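Local structure of endo-beta-1,2-glucanase (Talaromyces funiculosus, 6IMV) at residues Ile293-Gly298 / Glu328-Cys333; Thr306-Glu311 / Arg322-Ala327; Pro313-Asp318 / Thr389-Lys394. The protein hydrolyses internal beta-1,2-glucosidic linkages of beta-1,2-glucans as a fungal endo-acting glycoside hydrolase. All blocks are in the same frame, centred on the assembly; numbering follows the deposited sequence. Where two conformers were deposited one is given.

Contact 1. Residues Ile293-Gly298 / Glu328-Cys333. With NAG (2-acetamido-2-deoxy-beta-D-glucopyranose), chain H.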
# COMPACT_ATOMS: atom_id res chain seq x y z
N ILE A 293 -14.62 12.85 17.39
CA ILE A 293 -13.88 13.15 16.17
C ILE A 293 -14.63 12.53 14.98
O ILE A 293 -14.77 11.31 14.90
CB ILE A 293 -12.42 12.63 16.22
CG1 ILE A 293 -11.65 13.15 17.43
CG2 ILE A 293 -11.70 12.98 14.93
CD1 ILE A 293 -10.45 12.30 17.80
N THR A 294 -15.07 13.38 14.05
CA THR A 294 -15.77 12.92 12.85
C THR A 294 -14.76 12.33 11.86
O THR A 294 -13.77 12.99 11.50
CB THR A 294 -16.55 14.05 12.17
OG1 THR A 294 -17.43 14.62 13.13
CG2 THR A 294 -17.33 13.58 10.96
N VAL A 295 -15.03 11.10 11.44
CA VAL A 295 -14.20 10.39 10.49
C VAL A 295 -15.07 9.76 9.41
O VAL A 295 -16.28 9.57 9.58
CB VAL A 295 -13.34 9.32 11.19
CG1 VAL A 295 -12.42 9.94 12.22
CG2 VAL A 295 -14.19 8.23 11.82
N GLN A 296 -14.41 9.40 8.31
CA GLN A 296 -14.94 8.45 7.35
C GLN A 296 -14.98 7.06 7.99
O GLN A 296 -13.95 6.53 8.42
CB GLN A 296 -14.05 8.40 6.11
CG GLN A 296 -14.53 7.39 5.08
CD GLN A 296 -13.59 7.36 3.90
OE1 GLN A 296 -13.82 8.05 2.91
NE2 GLN A 296 -12.54 6.58 4.01
N LYS A 297 -16.18 6.46 8.03
CA LYS A 297 -16.34 5.12 8.55
C LYS A 297 -15.49 4.15 7.72
O LYS A 297 -15.50 4.21 6.50
CB LYS A 297 -17.82 4.73 8.53
CG LYS A 297 -18.15 3.48 9.32
CD LYS A 297 -19.63 3.17 9.28
CE LYS A 297 -19.98 1.95 10.11
NZ LYS A 297 -21.43 1.70 10.09
N GLY A 298 -14.73 3.30 8.41
CA GLY A 298 -13.83 2.35 7.79
C GLY A 298 -14.49 1.00 7.55
O GLY A 298 -15.63 0.76 7.94
N GLU A 328 -6.46 10.48 11.69
CA GLU A 328 -5.18 10.28 12.38
C GLU A 328 -5.26 10.80 13.82
O GLU A 328 -4.53 10.32 14.67
CB GLU A 328 -4.04 10.91 11.58
CG GLU A 328 -3.93 10.33 10.18
CD GLU A 328 -4.06 8.81 10.12
OE1 GLU A 328 -3.35 8.13 10.91
OE2 GLU A 328 -4.87 8.32 9.31
N ARG A 329 -6.13 11.78 14.07
CA ARG A 329 -6.46 12.18 15.43
C ARG A 329 -7.06 10.98 16.16
O ARG A 329 -6.67 10.65 17.28
CB ARG A 329 -7.47 13.33 15.46
CG ARG A 329 -7.00 14.61 14.77
CD ARG A 329 -8.11 15.65 14.76
NE ARG A 329 -7.98 16.55 13.64
CZ ARG A 329 -7.13 17.57 13.59
NH1 ARG A 329 -6.31 17.79 14.61
NH2 ARG A 329 -7.12 18.36 12.53
N ALA A 330 -8.02 10.32 15.49
CA ALA A 330 -8.71 9.17 16.04
C ALA A 330 -7.74 7.98 16.19
O ALA A 330 -7.75 7.30 17.22
CB ALA A 330 -9.88 8.82 15.16
N ARG A 331 -6.90 7.75 15.17
CA ARG A 331 -6.07 6.54 15.14
C ARG A 331 -5.02 6.60 16.26
O ARG A 331 -4.84 5.62 17.00
CB ARG A 331 -5.41 6.34 13.77
CG ARG A 331 -5.00 4.90 13.46
CD ARG A 331 -4.13 4.77 12.21
NE ARG A 331 -4.66 5.45 11.03
CZ ARG A 331 -5.69 5.02 10.31
NH1 ARG A 331 -6.26 3.85 10.57
NH2 ARG A 331 -6.17 5.78 9.34
N THR A 332 -4.31 7.74 16.36
CA THR A 332 -3.27 7.90 17.38
C THR A 332 -3.90 7.91 18.78
O THR A 332 -3.46 7.19 19.67
CB THR A 332 -2.41 9.15 17.12
OG1 THR A 332 -3.20 10.34 17.10
CG2 THR A 332 -1.64 9.06 15.82
N CYS A 333 -4.94 8.73 18.98
CA CYS A 333 -5.51 8.93 20.32
C CYS A 333 -6.29 7.69 20.77
O CYS A 333 -6.35 7.42 21.97
CB CYS A 333 -6.34 10.21 20.38
SG CYS A 333 -5.33 11.68 20.09
C1 NAG H . -21.75 -2.24 6.42
C2 NAG H . -23.00 -1.80 7.19
C3 NAG H . -24.22 -2.31 6.43
C4 NAG H . -24.21 -1.69 5.04
C5 NAG H . -22.99 -2.23 4.30
C6 NAG H . -22.86 -1.72 2.87
C7 NAG H . -22.73 -1.61 9.63
C8 NAG H . -22.74 -2.35 10.92
N2 NAG H . -23.00 -2.32 8.54
O3 NAG H . -25.38 -1.92 7.14
O4 NAG H . -25.46 -1.93 4.37
O5 NAG H . -21.83 -1.83 5.04
O6 NAG H . -23.04 -0.29 2.84
O7 NAG H . -22.48 -0.42 9.59
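Ile293 holds CG1 anti to its carbonyl carbon (chi1 -55°), and chi2 of 159° extends the chain so that CD1 reaches Arg329 and Ala330 on the helix. Val295 places CG1 in the same way, anti to the carbonyl carbon, and turns this methyl to Ala330. Both strand residues direct their CB toward the helix, as Arg329 and Ala330 do toward the strand. The Ile293 methyl CD1 comes 3.9 Å from Arg329 CB. It lies equally close to the backbone, with Ile293 CD1 3.9 Å from Ala330 N. The Ile293 and Arg329 side chains cross at about a right angle. Arg329 offers its CB, not its charged end. That end runs on to Asn326 and to the carbonyl of Val484. Val295 CG1 meets Ala330 CB at 4.0 Å. The small Ala330 side chain probably allows the close approach, and Ile293 CA and Ala330 CA are 6.5 Å apart.

The helix also has its own polar pair. Arg331 grips Glu328 side-on: Arg331 NE meets Glu328 OE1 at 3.0 Å and Arg331 NH2 meets Glu328 OE2 at 2.9 Å. Both oxygens are met on the syn side, close to the guanidinium plane but tilted slightly from that of the carboxylate, which should hold the two flat groups fixed. Glu328 OE1 has a second partner in Thr389 OG1. Thr332 OG1 bonds back to Glu328 O, and Cys333 ties this turn to Cys487 by a disulfide. At the far end of the strand segment, Lys297 stretches to an attached N-acetylglucosamine; the spacing is too short to be trusted in detail.

The strand and helix axes pass 8.7 Å apart at 107°. The arrangement is buried packing of a helix, 318-337, on a two-stranded beta hairpin of 282-287 and 290-296.

Contact 2. Residues Thr306-Glu311 / Arg322-Ala327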
# COMPACT_ATOMS: atom_id res chain seq x y z
N THR A 306 -6.62 3.31 3.60
CA THR A 306 -6.35 4.71 3.24
C THR A 306 -5.37 4.80 2.05
O THR A 306 -5.05 5.89 1.60
CB THR A 306 -5.86 5.45 4.48
OG1 THR A 306 -6.92 5.44 5.44
CG2 THR A 306 -5.44 6.88 4.22
N TRP A 307 -4.95 3.64 1.52
CA TRP A 307 -3.95 3.47 0.45
C TRP A 307 -4.14 4.45 -0.72
O TRP A 307 -3.16 4.90 -1.30
CB TRP A 307 -4.05 2.02 -0.05
CG TRP A 307 -2.93 1.47 -0.88
CD1 TRP A 307 -2.50 1.89 -2.11
CD2 TRP A 307 -2.19 0.27 -0.59
NE1 TRP A 307 -1.52 1.06 -2.58
CE2 TRP A 307 -1.32 0.04 -1.68
CE3 TRP A 307 -2.20 -0.64 0.48
CZ2 TRP A 307 -0.45 -1.05 -1.72
CZ3 TRP A 307 -1.34 -1.72 0.44
CH2 TRP A 307 -0.47 -1.92 -0.65
N LYS A 308 -5.40 4.73 -1.11
CA LYS A 308 -5.69 5.49 -2.32
C LYS A 308 -5.03 6.88 -2.29
O LYS A 308 -4.68 7.40 -3.34
CB LYS A 308 -7.20 5.63 -2.54
CG LYS A 308 -7.92 6.54 -1.55
CD LYS A 308 -9.43 6.39 -1.59
CE LYS A 308 -10.14 7.44 -0.77
NZ LYS A 308 -11.61 7.38 -0.94
N VAL A 309 -4.85 7.46 -1.10
CA VAL A 309 -4.36 8.84 -0.99
C VAL A 309 -2.87 8.91 -1.36
O VAL A 309 -2.38 9.99 -1.65
CB VAL A 309 -4.62 9.44 0.41
CG1 VAL A 309 -6.08 9.29 0.81
CG2 VAL A 309 -3.70 8.86 1.47
N LEU A 310 -2.19 7.76 -1.37
CA LEU A 310 -0.79 7.66 -1.82
C LEU A 310 -0.69 7.82 -3.35
O LEU A 310 0.40 8.10 -3.85
CB LEU A 310 -0.19 6.30 -1.44
CG LEU A 310 0.07 6.03 0.04
CD1 LEU A 310 0.36 4.55 0.26
CD2 LEU A 310 1.23 6.87 0.56
N GLU A 311 -1.78 7.56 -4.07
CA GLU A 311 -1.70 7.35 -5.52
C GLU A 311 -2.45 8.43 -6.32
O GLU A 311 -2.17 8.61 -7.47
CB GLU A 311 -2.24 5.96 -5.87
CG GLU A 311 -1.50 4.84 -5.14
CD GLU A 311 -1.51 3.51 -5.85
OE1 GLU A 311 -1.48 3.49 -7.13
OE2 GLU A 311 -1.56 2.49 -5.15
N ARG A 322 -9.17 17.35 5.56
CA ARG A 322 -9.64 17.54 6.95
C ARG A 322 -10.21 16.23 7.52
O ARG A 322 -9.90 15.87 8.65
CB ARG A 322 -10.70 18.66 7.01
CG ARG A 322 -10.13 20.06 6.88
CD ARG A 322 -11.21 21.09 6.59
NE ARG A 322 -12.22 21.14 7.64
CZ ARG A 322 -13.52 21.37 7.45
NH1 ARG A 322 -14.35 21.30 8.47
NH2 ARG A 322 -14.00 21.66 6.25
N VAL A 323 -11.03 15.53 6.74
CA VAL A 323 -11.63 14.26 7.17
C VAL A 323 -10.52 13.23 7.42
O VAL A 323 -10.57 12.47 8.39
CB VAL A 323 -12.67 13.76 6.16
CG1 VAL A 323 -13.06 12.31 6.41
CG2 VAL A 323 -13.91 14.65 6.16
N PHE A 324 -9.52 13.20 6.54
CA PHE A 324 -8.44 12.21 6.67
C PHE A 324 -7.44 12.63 7.77
O PHE A 324 -6.83 11.77 8.39
CB PHE A 324 -7.79 11.95 5.32
CG PHE A 324 -8.57 10.95 4.49
CD1 PHE A 324 -9.77 11.32 3.90
CD2 PHE A 324 -8.13 9.65 4.34
CE1 PHE A 324 -10.49 10.40 3.13
CE2 PHE A 324 -8.86 8.73 3.60
CZ PHE A 324 -10.03 9.11 2.98
N GLN A 325 -7.30 13.94 8.01
CA GLN A 325 -6.51 14.40 9.15
C GLN A 325 -7.20 13.93 10.45
O GLN A 325 -6.56 13.43 11.36
CB GLN A 325 -6.31 15.92 9.13
CG GLN A 325 -5.27 16.39 10.14
CD GLN A 325 -4.80 17.82 9.96
OE1 GLN A 325 -5.37 18.60 9.21
NE2 GLN A 325 -3.77 18.19 10.70
N ASN A 326 -8.53 14.10 10.52
CA ASN A 326 -9.31 13.63 11.66
C ASN A 326 -9.05 12.13 11.90
O ASN A 326 -8.96 11.70 13.04
CB ASN A 326 -10.80 13.91 11.47
CG ASN A 326 -11.24 15.26 11.99
OD1 ASN A 326 -10.42 16.14 12.27
ND2 ASN A 326 -12.55 15.43 12.13
N ALA A 327 -8.94 11.34 10.83
CA ALA A 327 -8.71 9.90 10.94
C ALA A 327 -7.49 9.63 11.82
O ALA A 327 -7.47 8.66 12.58
CB ALA A 327 -8.55 9.26 9.58
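Phe324 reaches from the helix into a group of three side chains, Thr306, Lys308 and Val309, on the preceding loop. Its CG is anti to the carbonyl carbon (chi1 -82°), and this carries the ring to the loop. The tight part of the contact is the CD2-CE2 side of the ring. Thr306 CG2 comes to the ring edge, near its plane, 3.9 Å from Phe324 CD2. The Thr306 and Phe324 side chains run antiparallel past one another. Val309 CG1 approaches the same side obliquely and stands 4.0 Å from Phe324 CE2. Lys308 comes obliquely to the far end of the ring. Its methylene CE lies 4.1 Å from Phe324 CZ, and the lysine crosses the phenyl group at about a right angle. Lys308 takes the position between backbone N and carbonyl carbon (chi1 70°), then runs extended, so CE comes to the ring at CZ and NZ goes beyond it. There NZ pairs with Glu252 and also meets the carbonyl of Pro248 and the hydroxyl of Tyr472.

Elsewhere the two segments are loosely joined. The backbones stay apart, the nearest CA atoms being those of Thr306 and Phe324 at 8.5 Å. Ala327 directs its CB toward the loop, yet Ala327 CB stays 5.9 Å from Thr306 OG1. Arg322 and Gln325, on other sides of the helix, are partly exposed; Arg322 forms a salt bridge with Glu482. On the loop, Trp307 and Glu311 turn to helices 80-94 and 163-182, and a weak bond joins Trp307 NE1 to Glu311 OE2.

One aromatic ring therefore carries the whole contact. Its partners are two methyls and a methylene, so cohesion here comes from dispersion and burial, while the lysine charge is met outside the two segments.

Contact 3. Residues Pro313-Asp318 / Thr389-Lys394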
# COMPACT_ATOMS: atom_id res chain seq x y z
N PRO A 313 -4.38 12.62 -6.00
CA PRO A 313 -4.32 13.83 -5.17
C PRO A 313 -5.62 14.16 -4.42
O PRO A 313 -6.14 15.27 -4.53
CB PRO A 313 -3.96 14.91 -6.21
CG PRO A 313 -4.61 14.43 -7.48
CD PRO A 313 -4.45 12.93 -7.44
N TYR A 314 -6.08 13.21 -3.61
CA TYR A 314 -7.21 13.39 -2.72
C TYR A 314 -7.01 14.60 -1.79
O TYR A 314 -7.96 15.30 -1.49
CB TYR A 314 -7.43 12.12 -1.89
CG TYR A 314 -8.13 11.02 -2.64
CD1 TYR A 314 -9.52 10.95 -2.64
CD2 TYR A 314 -7.43 10.07 -3.36
CE1 TYR A 314 -10.18 9.95 -3.34
CE2 TYR A 314 -8.08 9.07 -4.07
CZ TYR A 314 -9.47 9.01 -4.05
OH TYR A 314 -10.15 8.04 -4.74
N TYR A 315 -5.77 14.83 -1.33
CA TYR A 315 -5.51 15.85 -0.30
C TYR A 315 -5.38 17.25 -0.91
O TYR A 315 -5.17 18.20 -0.16
CB TYR A 315 -4.30 15.47 0.55
CG TYR A 315 -4.51 14.26 1.43
CD1 TYR A 315 -5.77 13.71 1.62
CD2 TYR A 315 -3.44 13.67 2.08
CE1 TYR A 315 -5.96 12.59 2.41
CE2 TYR A 315 -3.62 12.56 2.90
CZ TYR A 315 -4.88 12.02 3.07
OH TYR A 315 -5.08 10.93 3.87
N ASP A 316 -5.54 17.38 -2.24
CA ASP A 316 -5.75 18.69 -2.90
C ASP A 316 -7.13 19.24 -2.54
O ASP A 316 -7.37 20.42 -2.70
CB ASP A 316 -5.62 18.61 -4.42
CG ASP A 316 -4.21 18.43 -4.94
OD1 ASP A 316 -3.32 18.26 -4.11
OD2 ASP A 316 -4.01 18.45 -6.17
N ILE A 317 -8.07 18.38 -2.10
CA ILE A 317 -9.42 18.80 -1.71
C ILE A 317 -9.43 18.96 -0.18
O ILE A 317 -9.20 18.00 0.54
CB ILE A 317 -10.48 17.80 -2.20
CG1 ILE A 317 -10.50 17.67 -3.73
CG2 ILE A 317 -11.86 18.17 -1.67
CD1 ILE A 317 -9.44 16.76 -4.31
N ASP A 318 -9.74 20.18 0.29
CA ASP A 318 -9.57 20.54 1.69
C ASP A 318 -10.53 19.73 2.57
O ASP A 318 -10.13 19.28 3.63
CB ASP A 318 -9.73 22.04 1.94
CG ASP A 318 -9.29 22.47 3.33
OD1 ASP A 318 -8.20 22.03 3.76
OD2 ASP A 318 -10.05 23.20 4.00
N THR A 389 -0.59 8.40 9.07
CA THR A 389 -0.19 9.42 10.03
C THR A 389 1.01 10.20 9.46
O THR A 389 1.07 11.43 9.56
CB THR A 389 0.15 8.80 11.39
OG1 THR A 389 -0.80 7.78 11.69
CG2 THR A 389 0.17 9.83 12.50
N VAL A 390 1.95 9.47 8.84
CA VAL A 390 3.18 10.05 8.31
C VAL A 390 2.85 11.14 7.28
O VAL A 390 3.55 12.15 7.22
CB VAL A 390 4.10 8.96 7.71
CG1 VAL A 390 5.18 9.55 6.82
CG2 VAL A 390 4.71 8.09 8.80
N LEU A 391 1.79 10.93 6.48
CA LEU A 391 1.40 11.89 5.43
C LEU A 391 1.03 13.25 6.04
O LEU A 391 1.23 14.27 5.38
CB LEU A 391 0.24 11.31 4.62
CG LEU A 391 0.59 10.08 3.77
CD1 LEU A 391 -0.64 9.51 3.09
CD2 LEU A 391 1.66 10.42 2.74
N PHE A 392 0.51 13.27 7.28
CA PHE A 392 0.11 14.51 7.96
C PHE A 392 1.20 15.04 8.90
O PHE A 392 1.33 16.25 9.07
CB PHE A 392 -1.20 14.31 8.73
CG PHE A 392 -2.39 14.29 7.81
CD1 PHE A 392 -2.88 15.48 7.29
CD2 PHE A 392 -2.98 13.10 7.41
CE1 PHE A 392 -3.95 15.48 6.41
CE2 PHE A 392 -4.05 13.10 6.53
CZ PHE A 392 -4.53 14.29 6.03
N ASP A 393 1.95 14.15 9.55
CA ASP A 393 2.92 14.56 10.56
C ASP A 393 3.98 13.46 10.69
O ASP A 393 3.77 12.48 11.37
CB ASP A 393 2.20 14.87 11.87
CG ASP A 393 3.09 15.42 12.97
OD1 ASP A 393 4.30 15.08 12.98
OD2 ASP A 393 2.56 16.18 13.81
N LYS A 394 5.12 13.65 10.02
CA LYS A 394 6.13 12.61 9.94
C LYS A 394 6.78 12.38 11.31
O LYS A 394 7.19 11.26 11.57
CB LYS A 394 7.08 12.88 8.77
CG LYS A 394 7.93 14.13 8.83
CD LYS A 394 8.52 14.48 7.47
CE LYS A 394 9.70 15.42 7.60
NZ LYS A 394 10.20 15.82 6.26
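Tyr315 and Phe392 bring their rings together at about a right angle between the side-chain directions. Each has CG anti to its carbonyl carbon. For Tyr315 this aims the ring at the helix, while chi2 of -11° turns its face to Phe392. For Phe392 (chi1 -76°) it carries the ring out to the loop, so that CE2 and CZ meet Tyr315. Phe392 CZ sits 3.6 Å above the Tyr315 face, offset toward the rim. The ring centroids are 5.0 Å apart and the planes meet at 42°, an oblique pair. The closest atoms are Tyr315 OH and Phe392 CE2, 3.6 Å apart. Tyr315 CE2 also touches the methyl CD1 of Leu391 at 4.3 Å. Leu391 directs its CB toward the loop; Phe392 does not.

Beyond the pair, Val309 packs on both Tyr315 and Leu391, and helix 318-337 lines Phe392 with Arg321, Gln325 and Glu328. With an alanine at Tyr315, Phe392 CE2 and CZ and the Leu391 methyl would probably lose their cover, and the phenyl ring would be freer to turn. The link between loop and helix is thus aromatic and aliphatic, made by oblique ring contact at a partly exposed surface.

Overall arrangement
Helix 318-337 supplies one side of both contact 1 and contact 2, whose centres are 10 Å apart. Contact 2 is nested within the loop closed by contact 1, and Asn326 ND2 probably bonds to Thr294 O at 2.8 Å. Contact 3 crosses both along the chain. Its centre is 6 Å from that of contact 2, where the Tyr315 hydroxyl packs on Phe324 and Val309. It lies 14 Å from contact 1, joined by a probable bond of 2.7 Å from Thr389 OG1 to Glu328 OE1. In contact 2 the Thr306 side chain is about 9 Å from a bound glucose, so it is probably a layer outside the sugar site. No contact contains a glucose-pocket residue.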